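Local atomic coordinates of monoacylglycerol lipase (Palaeococcus ferrophilus, PDB entry 6QE2), a protein that hydrolyses monoacylglycerols to fatty acid and glycerol, probably by the serine-hydrolase mechanism of the alpha/beta hydrolase superfamily. Residues L3-G14 against N37-W48; G50-G59 against D162-S170. One frame throughout, in Å; residues are numbered along the deposited sequence.

Interaction 1. Residues L3-G14 against N37-W48; sequences LYRAKFGTPERG and NGAGFGVYAFDW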
loop_
_atom_site.group_PDB
_atom_site.type_symbol
_atom_site.label_atom_id
_atom_site.label_comp_id
_atom_site.label_asym_id
_atom_site.label_seq_id
_atom_site.Cartn_x
_atom_site.Cartn_y
_atom_site.Cartn_z
ATOM N N LEU A 3 -6.007 7.766 -15.931
ATOM C CA LEU A 3 -6.343 6.999 -14.754
ATOM C C LEU A 3 -7.639 7.411 -14.116
ATOM O O LEU A 3 -8.190 8.455 -14.414
ATOM C CB LEU A 3 -5.270 7.180 -13.697
ATOM C CG LEU A 3 -3.843 6.777 -13.986
ATOM C CD1 LEU A 3 -2.997 7.305 -12.847
ATOM C CD2 LEU A 3 -3.767 5.270 -14.045
ATOM N N TYR A 4 -8.116 6.567 -13.215
ATOM C CA TYR A 4 -9.303 6.888 -12.463
ATOM C C TYR A 4 -8.776 7.616 -11.242
ATOM O O TYR A 4 -8.029 7.048 -10.451
ATOM C CB TYR A 4 -10.061 5.638 -12.032
ATOM C CG TYR A 4 -10.985 5.911 -10.872
ATOM C CD1 TYR A 4 -12.238 6.469 -11.073
ATOM C CD2 TYR A 4 -10.590 5.642 -9.573
ATOM C CE1 TYR A 4 -13.078 6.735 -10.013
ATOM C CE2 TYR A 4 -11.425 5.903 -8.506
ATOM C CZ TYR A 4 -12.667 6.450 -8.732
ATOM O OH TYR A 4 -13.498 6.712 -7.669
ATOM N N ARG A 5 -9.138 8.885 -11.114
ATOM C CA ARG A 5 -8.706 9.702 -9.995
ATOM C C ARG A 5 -9.931 10.336 -9.364
ATOM O O ARG A 5 -10.841 10.762 -10.068
ATOM C CB ARG A 5 -7.765 10.808 -10.469
ATOM C CG ARG A 5 -6.527 10.336 -11.213
ATOM C CD ARG A 5 -5.940 11.484 -12.017
ATOM N NE ARG A 5 -4.669 11.146 -12.647
ATOM C CZ ARG A 5 -3.484 11.517 -12.179
ATOM N NH1 ARG A 5 -3.406 12.236 -11.069
ATOM N NH2 ARG A 5 -2.378 11.169 -12.817
ATOM N N ALA A 6 -9.961 10.400 -8.040
ATOM C CA ALA A 6 -11.093 11.005 -7.377
ATOM C C ALA A 6 -10.692 11.726 -6.107
ATOM O O ALA A 6 -9.876 11.235 -5.348
ATOM C CB ALA A 6 -12.130 9.950 -7.057
ATOM N N LYS A 7 -11.261 12.905 -5.900
ATOM C CA LYS A 7 -10.996 13.644 -4.676
ATOM C C LYS A 7 -12.243 13.615 -3.806
ATOM O O LYS A 7 -13.352 13.850 -4.291
ATOM C CB LYS A 7 -10.594 15.096 -4.967
ATOM C CG LYS A 7 -9.316 15.245 -5.785
ATOM C CD LYS A 7 -8.827 16.689 -5.750
ATOM C CE LYS A 7 -9.578 17.577 -6.717
ATOM N NZ LYS A 7 -8.668 18.581 -7.336
ATOM N N PHE A 8 -12.050 13.352 -2.512
ATOM C CA PHE A 8 -13.144 13.242 -1.560
ATOM C C PHE A 8 -12.924 14.229 -0.423
ATOM O O PHE A 8 -11.808 14.371 0.082
ATOM C CB PHE A 8 -13.263 11.822 -0.980
ATOM C CG PHE A 8 -13.508 10.750 -2.011
ATOM C CD1 PHE A 8 -12.455 10.005 -2.516
ATOM C CD2 PHE A 8 -14.787 10.482 -2.463
ATOM C CE1 PHE A 8 -12.676 9.016 -3.460
ATOM C CE2 PHE A 8 -15.015 9.498 -3.407
ATOM C CZ PHE A 8 -13.959 8.763 -3.906
ATOM N N GLY A 9 -13.995 14.906 -0.019
ATOM C CA GLY A 9 -13.942 15.752 1.155
ATOM C C GLY A 9 -13.280 17.095 0.902
ATOM O O GLY A 9 -12.962 17.479 -0.227
ATOM N N THR A 10 -13.095 17.831 1.998
ATOM C CA THR A 10 -12.506 19.160 2.010
ATOM C C THR A 10 -11.200 19.125 2.791
ATOM O O THR A 10 -11.181 18.620 3.923
ATOM C CB THR A 10 -13.470 20.180 2.648
ATOM O OG1 THR A 10 -14.729 20.137 1.965
ATOM C CG2 THR A 10 -12.899 21.584 2.557
ATOM N N PRO A 11 -10.114 19.693 2.265
ATOM C CA PRO A 11 -8.808 19.459 2.910
ATOM C C PRO A 11 -8.501 20.502 3.976
ATOM O O PRO A 11 -7.457 21.165 3.960
ATOM C CB PRO A 11 -7.828 19.504 1.728
ATOM C CG PRO A 11 -8.485 20.579 0.813
ATOM C CD PRO A 11 -9.967 20.282 0.925
ATOM N N GLU A 12 -9.367 20.556 4.987
ATOM C CA GLU A 12 -9.142 21.496 6.083
ATOM C C GLU A 12 -7.846 21.207 6.833
ATOM O O GLU A 12 -7.109 22.139 7.173
ATOM C CB GLU A 12 -10.380 21.506 6.989
ATOM C CG GLU A 12 -11.626 22.090 6.174
ATOM C CD GLU A 12 -12.973 21.875 6.864
ATOM O OE1 GLU A 12 -13.059 21.006 7.757
ATOM O OE2 GLU A 12 -13.953 22.562 6.511
ATOM N N ARG A 13 -7.503 19.922 7.020
ATOM C CA ARG A 13 -6.267 19.472 7.667
ATOM C C ARG A 13 -5.196 19.039 6.679
ATOM O O ARG A 13 -4.136 18.568 7.091
ATOM C CB ARG A 13 -6.560 18.299 8.575
ATOM C CG ARG A 13 -7.434 18.594 9.721
ATOM C CD ARG A 13 -7.313 17.441 10.676
ATOM N NE ARG A 13 -7.933 17.789 11.923
ATOM C CZ ARG A 13 -7.301 18.323 12.955
ATOM N NH1 ARG A 13 -5.996 18.501 12.925
ATOM N NH2 ARG A 13 -7.995 18.646 14.040
ATOM N N GLY A 14 -5.432 19.235 5.411
ATOM C CA GLY A 14 -4.501 18.788 4.401
ATOM C C GLY A 14 -5.069 17.613 3.629
ATOM O O GLY A 14 -6.240 17.242 3.766
ATOM N N ASN A 37 -12.441 12.094 5.938
ATOM C CA ASN A 37 -13.190 13.301 5.592
ATOM C C ASN A 37 -13.885 13.866 6.821
ATOM O O ASN A 37 -13.907 15.084 7.028
ATOM C CB ASN A 37 -14.226 13.014 4.504
ATOM C CG ASN A 37 -13.609 12.740 3.144
ATOM O OD1 ASN A 37 -14.260 12.169 2.274
ATOM N ND2 ASN A 37 -12.360 13.150 2.955
ATOM N N GLY A 38 -14.478 12.988 7.635
ATOM C CA GLY A 38 -15.133 13.424 8.859
ATOM C C GLY A 38 -14.199 14.098 9.841
ATOM O O GLY A 38 -14.636 14.911 10.660
ATOM N N ALA A 39 -12.916 13.756 9.800
ATOM C CA ALA A 39 -11.917 14.366 10.667
ATOM C C ALA A 39 -11.293 15.625 10.077
ATOM O O ALA A 39 -10.475 16.262 10.748
ATOM C CB ALA A 39 -10.815 13.355 10.997
ATOM N N GLY A 40 -11.639 15.991 8.844
ATOM C CA GLY A 40 -11.157 17.213 8.234
ATOM C C GLY A 40 -10.105 17.062 7.153
ATOM O O GLY A 40 -9.533 18.075 6.728
ATOM N N PHE A 41 -9.852 15.848 6.670
ATOM C CA PHE A 41 -8.896 15.638 5.593
ATOM C C PHE A 41 -9.613 15.508 4.259
ATOM O O PHE A 41 -10.720 14.968 4.172
ATOM C CB PHE A 41 -8.065 14.371 5.823
ATOM C CG PHE A 41 -7.145 14.456 6.992
ATOM C CD1 PHE A 41 -7.534 13.965 8.225
ATOM C CD2 PHE A 41 -5.894 15.032 6.867
ATOM C CE1 PHE A 41 -6.693 14.045 9.305
ATOM C CE2 PHE A 41 -5.045 15.106 7.955
ATOM C CZ PHE A 41 -5.449 14.618 9.169
ATOM N N GLY A 42 -8.967 16.005 3.213
ATOM C CA GLY A 42 -9.310 15.601 1.873
ATOM C C GLY A 42 -8.549 14.324 1.565
ATOM O O GLY A 42 -7.466 14.101 2.091
ATOM N N VAL A 43 -9.147 13.465 0.747
ATOM C CA VAL A 43 -8.506 12.223 0.325
ATOM C C VAL A 43 -8.442 12.225 -1.191
ATOM O O VAL A 43 -9.455 12.466 -1.858
ATOM C CB VAL A 43 -9.249 10.976 0.838
ATOM C CG1 VAL A 43 -8.562 9.701 0.322
ATOM C CG2 VAL A 43 -9.308 10.977 2.364
ATOM N N TYR A 44 -7.250 11.982 -1.731
ATOM C CA TYR A 44 -7.042 11.857 -3.167
ATOM C C TYR A 44 -6.846 10.377 -3.447
ATOM O O TYR A 44 -5.861 9.782 -2.996
ATOM C CB TYR A 44 -5.842 12.682 -3.632
ATOM C CG TYR A 44 -5.768 12.898 -5.132
ATOM C CD1 TYR A 44 -5.625 11.827 -6.005
ATOM C CD2 TYR A 44 -5.841 14.171 -5.670
ATOM C CE1 TYR A 44 -5.559 12.020 -7.373
ATOM C CE2 TYR A 44 -5.775 14.374 -7.038
ATOM C CZ TYR A 44 -5.629 13.291 -7.881
ATOM O OH TYR A 44 -5.556 13.479 -9.241
ATOM N N ALA A 45 -7.789 9.784 -4.168
ATOM C CA ALA A 45 -7.737 8.369 -4.492
ATOM C C ALA A 45 -7.464 8.189 -5.976
ATOM O O ALA A 45 -7.851 9.018 -6.804
ATOM C CB ALA A 45 -9.047 7.670 -4.117
ATOM N N PHE A 46 -6.793 7.094 -6.308
ATOM C CA PHE A 46 -6.615 6.730 -7.704
ATOM C C PHE A 46 -6.532 5.216 -7.774
ATOM O O PHE A 46 -6.214 4.549 -6.790
ATOM C CB PHE A 46 -5.356 7.363 -8.323
ATOM C CG PHE A 46 -4.057 6.805 -7.779
ATOM C CD1 PHE A 46 -3.494 7.311 -6.616
ATOM C CD2 PHE A 46 -3.412 5.760 -8.425
ATOM C CE1 PHE A 46 -2.307 6.791 -6.114
ATOM C CE2 PHE A 46 -2.228 5.229 -7.924
ATOM C CZ PHE A 46 -1.677 5.748 -6.765
ATOM N N ASP A 47 -6.824 4.677 -8.949
ATOM C CA ASP A 47 -6.608 3.264 -9.218
ATOM C C ASP A 47 -5.355 3.123 -10.067
ATOM O O ASP A 47 -5.185 3.842 -11.057
ATOM C CB ASP A 47 -7.825 2.642 -9.910
ATOM C CG ASP A 47 -9.006 2.461 -8.962
ATOM O OD1 ASP A 47 -8.849 2.732 -7.753
ATOM O OD2 ASP A 47 -10.092 2.040 -9.416
ATOM N N TRP A 48 -4.448 2.241 -9.639
ATOM C CA TRP A 48 -3.222 1.986 -10.382
ATOM C C TRP A 48 -3.524 1.609 -11.826
ATOM O O TRP A 48 -4.595 1.060 -12.114
ATOM C CB TRP A 48 -2.437 0.831 -9.771
ATOM C CG TRP A 48 -1.743 1.041 -8.461
ATOM C CD1 TRP A 48 -2.285 1.504 -7.293
ATOM C CD2 TRP A 48 -0.391 0.680 -8.158
ATOM N NE1 TRP A 48 -1.339 1.486 -6.295
ATOM C CE2 TRP A 48 -0.168 0.981 -6.799
ATOM C CE3 TRP A 48 0.659 0.139 -8.909
ATOM C CZ2 TRP A 48 1.062 0.765 -6.176
ATOM C CZ3 TRP A 48 1.879 -0.082 -8.288
ATOM C CH2 TRP A 48 2.073 0.236 -6.935
HETATM O O HOH W 1 -13.678 16.774 4.720
#
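R5 and Y44 meet diagonally on one face of the antiparallel strands 5-8 and 42-46: R5 is paired with F46, and K7 with Y44. With CG of R5 anti to its carbonyl carbon (chi1 -57°) and the chain extended from there to NE, the arginine runs past the tyrosine. Its CB lies near the ring at CE1, its CG near the hydroxyl, its CD comes 3.4 Å from OH of Y44, and at the tip NH1 gives a hydrogen bond of 3.1 Å to that same Y44 OH. The hydroxyl sits in the guanidinium plane, while the ring stands almost perpendicular to it. E76 of helix 63-77 also bonds the Y44 hydroxyl, and NH2 of R5 reaches S72 of that helix. From K7, the direct partner of Y44, CG packs on CD2 of Y44 at 3.6 Å.

Between the strands, A6 and A45 exchange two bonds of 2.8 Å, N to O each way, and F8 and V43 form the next hydrogen-bonded pair. On the other face, which carries A6, F8, V43 and A45, the methyl of A45 meets the edge of the F8 ring. Beyond the strands, R13 N bonds at 2.8 Å to O of G40, the positive-phi residue of the Schellman motif that ends helix 30-38, and CB of R13 lies over one face of the F41 ring in a CH-pi contact, 3.8 Å from its centroid. N37 ND2 bridges the carbonyls of F41 and, weakly, F8. Strand 42-46 pairs in parallel with 15-19 on its other side, and strand 5-8 is the outermost, antiparallel strand of the mainly parallel central sheet of the alpha/beta hydrolase fold.

Interaction 2. Residues G50-G59 against D162-S170; sequences GHGKSPGKRG and DPLVHDRIS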
loop_
_atom_site.group_PDB
_atom_site.type_symbol
_atom_site.label_atom_id
_atom_site.label_comp_id
_atom_site.label_asym_id
_atom_site.label_seq_id
_atom_site.Cartn_x
_atom_site.Cartn_y
_atom_site.Cartn_z
ATOM N N GLY A 50 -3.811 -0.775 -14.814
ATOM C CA GLY A 50 -4.090 -2.199 -14.764
ATOM C C GLY A 50 -4.874 -2.640 -13.554
ATOM O O GLY A 50 -4.857 -3.826 -13.209
ATOM N N HIS A 51 -5.557 -1.712 -12.886
ATOM C CA HIS A 51 -6.299 -2.004 -11.671
ATOM C C HIS A 51 -7.590 -1.205 -11.661
ATOM O O HIS A 51 -7.655 -0.107 -12.219
ATOM C CB HIS A 51 -5.501 -1.652 -10.411
ATOM C CG HIS A 51 -4.383 -2.600 -10.119
ATOM N ND1 HIS A 51 -3.178 -2.561 -10.785
ATOM C CD2 HIS A 51 -4.289 -3.613 -9.227
ATOM C CE1 HIS A 51 -2.390 -3.512 -10.320
ATOM N NE2 HIS A 51 -3.039 -4.163 -9.370
ATOM N N GLY A 52 -8.607 -1.773 -11.016
ATOM C CA GLY A 52 -9.838 -1.046 -10.741
ATOM C C GLY A 52 -10.450 -0.423 -11.976
ATOM O O GLY A 52 -10.594 -1.068 -13.024
ATOM N N LYS A 53 -10.810 0.853 -11.857
ATOM C CA LYS A 53 -11.454 1.601 -12.930
ATOM C C LYS A 53 -10.464 2.247 -13.888
ATOM O O LYS A 53 -10.888 2.919 -14.838
ATOM C CB LYS A 53 -12.370 2.674 -12.338
ATOM C CG LYS A 53 -13.441 2.119 -11.430
ATOM C CD LYS A 53 -14.182 3.234 -10.715
ATOM C CE LYS A 53 -15.186 2.668 -9.730
ATOM N NZ LYS A 53 -16.033 3.742 -9.139
ATOM N N SER A 54 -9.169 2.078 -13.655
ATOM C CA SER A 54 -8.159 2.592 -14.553
ATOM C C SER A 54 -7.980 1.639 -15.731
ATOM O O SER A 54 -8.287 0.451 -15.631
ATOM C CB SER A 54 -6.844 2.783 -13.802
ATOM O OG SER A 54 -6.922 3.917 -12.948
ATOM N N PRO A 55 -7.508 2.141 -16.864
ATOM C CA PRO A 55 -7.306 1.290 -18.041
ATOM C C PRO A 55 -6.029 0.468 -17.915
ATOM O O PRO A 55 -5.278 0.572 -16.947
ATOM C CB PRO A 55 -7.214 2.297 -19.190
ATOM C CG PRO A 55 -6.701 3.538 -18.558
ATOM C CD PRO A 55 -7.276 3.565 -17.165
ATOM N N GLY A 56 -5.803 -0.368 -18.913
ATOM C CA GLY A 56 -4.560 -1.101 -19.017
ATOM C C GLY A 56 -4.748 -2.582 -18.745
ATOM O O GLY A 56 -5.675 -3.004 -18.039
ATOM N N LYS A 57 -3.870 -3.390 -19.344
ATOM C CA LYS A 57 -3.822 -4.817 -19.053
ATOM C C LYS A 57 -3.762 -5.045 -17.549
ATOM O O LYS A 57 -2.979 -4.399 -16.848
ATOM C CB LYS A 57 -2.596 -5.439 -19.725
ATOM C CG LYS A 57 -2.455 -6.934 -19.494
ATOM C CD LYS A 57 -1.201 -7.487 -20.160
ATOM C CE LYS A 57 -1.061 -7.016 -21.597
ATOM N NZ LYS A 57 0.224 -7.496 -22.183
ATOM N N ARG A 58 -4.592 -5.966 -17.060
ATOM C CA ARG A 58 -4.719 -6.174 -15.622
ATOM C C ARG A 58 -3.388 -6.600 -15.013
ATOM O O ARG A 58 -2.733 -7.528 -15.496
ATOM C CB ARG A 58 -5.791 -7.228 -15.329
ATOM C CG ARG A 58 -7.208 -6.860 -15.771
ATOM C CD ARG A 58 -7.740 -5.628 -15.037
ATOM N NE ARG A 58 -7.373 -4.395 -15.724
ATOM C CZ ARG A 58 -7.764 -3.179 -15.350
ATOM N NH1 ARG A 58 -8.538 -3.022 -14.286
ATOM N NH2 ARG A 58 -7.379 -2.117 -16.044
ATOM N N GLY A 59 -2.984 -5.903 -13.955
ATOM C CA GLY A 59 -1.791 -6.250 -13.213
ATOM C C GLY A 59 -0.483 -5.839 -13.846
ATOM O O GLY A 59 0.573 -6.250 -13.353
ATOM N N ASP A 162 -15.822 -9.305 -5.877
ATOM C CA ASP A 162 -15.622 -7.978 -6.434
ATOM C C ASP A 162 -15.139 -8.118 -7.863
ATOM O O ASP A 162 -14.085 -8.677 -8.100
ATOM C CB ASP A 162 -14.585 -7.230 -5.598
ATOM C CG ASP A 162 -14.548 -5.748 -5.884
ATOM O OD1 ASP A 162 -14.783 -5.350 -7.030
ATOM O OD2 ASP A 162 -14.263 -4.984 -4.955
ATOM N N PRO A 163 -15.885 -7.583 -8.821
ATOM C CA PRO A 163 -15.491 -7.677 -10.229
ATOM C C PRO A 163 -14.280 -6.829 -10.615
ATOM O O PRO A 163 -13.712 -7.058 -11.667
ATOM C CB PRO A 163 -16.733 -7.192 -10.976
ATOM C CG PRO A 163 -17.448 -6.341 -10.005
ATOM C CD PRO A 163 -17.202 -6.947 -8.667
ATOM N N LEU A 164 -13.923 -5.844 -9.802
ATOM C CA LEU A 164 -12.771 -5.011 -10.059
ATOM C C LEU A 164 -11.496 -5.657 -9.517
ATOM O O LEU A 164 -10.409 -5.245 -9.879
ATOM C CB LEU A 164 -12.971 -3.633 -9.440
ATOM C CG LEU A 164 -14.089 -2.819 -10.076
ATOM C CD1 LEU A 164 -14.256 -1.488 -9.381
ATOM C CD2 LEU A 164 -13.794 -2.615 -11.545
ATOM N N VAL A 165 -11.637 -6.657 -8.645
ATOM C CA VAL A 165 -10.478 -7.347 -8.091
ATOM C C VAL A 165 -10.045 -8.423 -9.077
ATOM O O VAL A 165 -10.883 -9.124 -9.660
ATOM C CB VAL A 165 -10.804 -7.947 -6.708
ATOM C CG1 VAL A 165 -9.736 -8.948 -6.286
ATOM C CG2 VAL A 165 -10.924 -6.847 -5.672
ATOM N N HIS A 166 -8.734 -8.551 -9.277
ATOM C CA HIS A 166 -8.187 -9.553 -10.180
ATOM C C HIS A 166 -6.961 -10.177 -9.533
ATOM O O HIS A 166 -6.439 -9.678 -8.533
ATOM C CB HIS A 166 -7.831 -8.954 -11.547
ATOM C CG HIS A 166 -6.738 -7.930 -11.494
ATOM N ND1 HIS A 166 -5.405 -8.267 -11.393
ATOM C CD2 HIS A 166 -6.779 -6.578 -11.548
ATOM C CE1 HIS A 166 -4.672 -7.168 -11.383
ATOM N NE2 HIS A 166 -5.484 -6.128 -11.470
ATOM N N ASP A 167 -6.488 -11.276 -10.123
ATOM C CA ASP A 167 -5.344 -12.003 -9.588
ATOM C C ASP A 167 -4.141 -11.961 -10.523
ATOM O O ASP A 167 -3.267 -12.831 -10.448
ATOM C CB ASP A 167 -5.737 -13.452 -9.282
ATOM C CG ASP A 167 -5.914 -14.299 -10.535
ATOM O OD1 ASP A 167 -6.200 -13.744 -11.618
ATOM O OD2 ASP A 167 -5.765 -15.533 -10.431
ATOM N N ARG A 168 -4.074 -10.960 -11.387
ATOM C CA ARG A 168 -3.014 -10.861 -12.378
ATOM C C ARG A 168 -1.846 -10.046 -11.851
ATOM O O ARG A 168 -2.028 -9.068 -11.119
ATOM C CB ARG A 168 -3.532 -10.220 -13.666
ATOM C CG ARG A 168 -4.748 -10.900 -14.263
ATOM C CD ARG A 168 -4.327 -12.127 -15.046
ATOM N NE ARG A 168 -4.328 -13.313 -14.204
ATOM C CZ ARG A 168 -3.672 -14.431 -14.487
ATOM N NH1 ARG A 168 -2.938 -14.515 -15.589
ATOM N NH2 ARG A 168 -3.746 -15.458 -13.661
ATOM N N ILE A 169 -0.644 -10.452 -12.241
ATOM C CA ILE A 169 0.564 -9.669 -12.016
ATOM C C ILE A 169 1.469 -9.892 -13.218
ATOM O O ILE A 169 1.648 -11.031 -13.665
ATOM C CB ILE A 169 1.274 -10.046 -10.697
ATOM C CG1 ILE A 169 2.512 -9.168 -10.473
ATOM C CG2 ILE A 169 1.653 -11.534 -10.662
ATOM C CD1 ILE A 169 3.148 -9.343 -9.091
ATOM N N SER A 170 2.010 -8.813 -13.763
ATOM C CA SER A 170 2.870 -8.953 -14.924
ATOM C C SER A 170 4.304 -9.232 -14.488
ATOM O O SER A 170 4.671 -9.084 -13.319
ATOM C CB SER A 170 2.811 -7.702 -15.798
ATOM O OG SER A 170 3.516 -6.631 -15.202
HETATM O O HOH W 2 -7.823 -4.107 -9.607
HETATM O O HOH W 3 -9.844 -4.965 -12.432
#
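This is a partly buried contact between the turn-rich loop that follows strand 42-46 and a largely irregular segment that ends in the short strand 168-170. The H166 ring lies at its centre. Its CG lies between the backbone N and the carbonyl carbon (chi1 64°), which turns the ring in toward the loop. CB of R58 stands over the centre of one ring face, a CH-pi contact with 3.9 Å to the centroid, while NE2 of H166 lies over a face of the H51 ring and makes a weak bond of 3.0 Å to G50 O. At the other ring nitrogen, ND1 accepts R168 N in the ring plane, fixing the rotation of the imidazole.

R58 in turn braces its own loop. The chain bends at chi2 and chi3, and NE and NH2 grip G56 O side-on, NH2 also bonding S54 O at 2.8 Å and NH1 reaching G52 O. The loop follows a strand of the central sheet, whereas 162-170 lies in the insertion between strands 106-110 and 195-200, consistent with the cap (lid) of monoacylglycerol lipases in this alpha/beta hydrolase fold.

At one end S170 N bonds G59 O at 3.0 Å, while S170 OG hydrogen-bonds H60 and caps L173 N of helix 171-186; a bound lauryl dimethylamine-N-oxide touches I169 and S170. At the other, CD2 of L164 packs on G52 O at 3.8 Å, and two waters accept from G52 N and R58 NH1 and both donate to L164 O.

How the interactions relate
Both contacts are partly buried, yet they hold different parts of the fold: the edge of the central sheet, and a loop against the insertion. Interaction 1 buries more than twice the area, 988 against 423 Å², and adds an edge strand to the sheet through a regular ladder of backbone bonds. Interaction 2 has no such ladder: a packed imidazole, one good backbone bond and bridging waters join a loop to the inserted segment beside the bound detergent. The chain passes directly from one to the other, and D47, near the end of interaction 1, fastens the loop of interaction 2. Its carbonyl O lies 2.6 Å from S54 OG and its OD2 2.8 Å from K53 N, both probable hydrogen bonds.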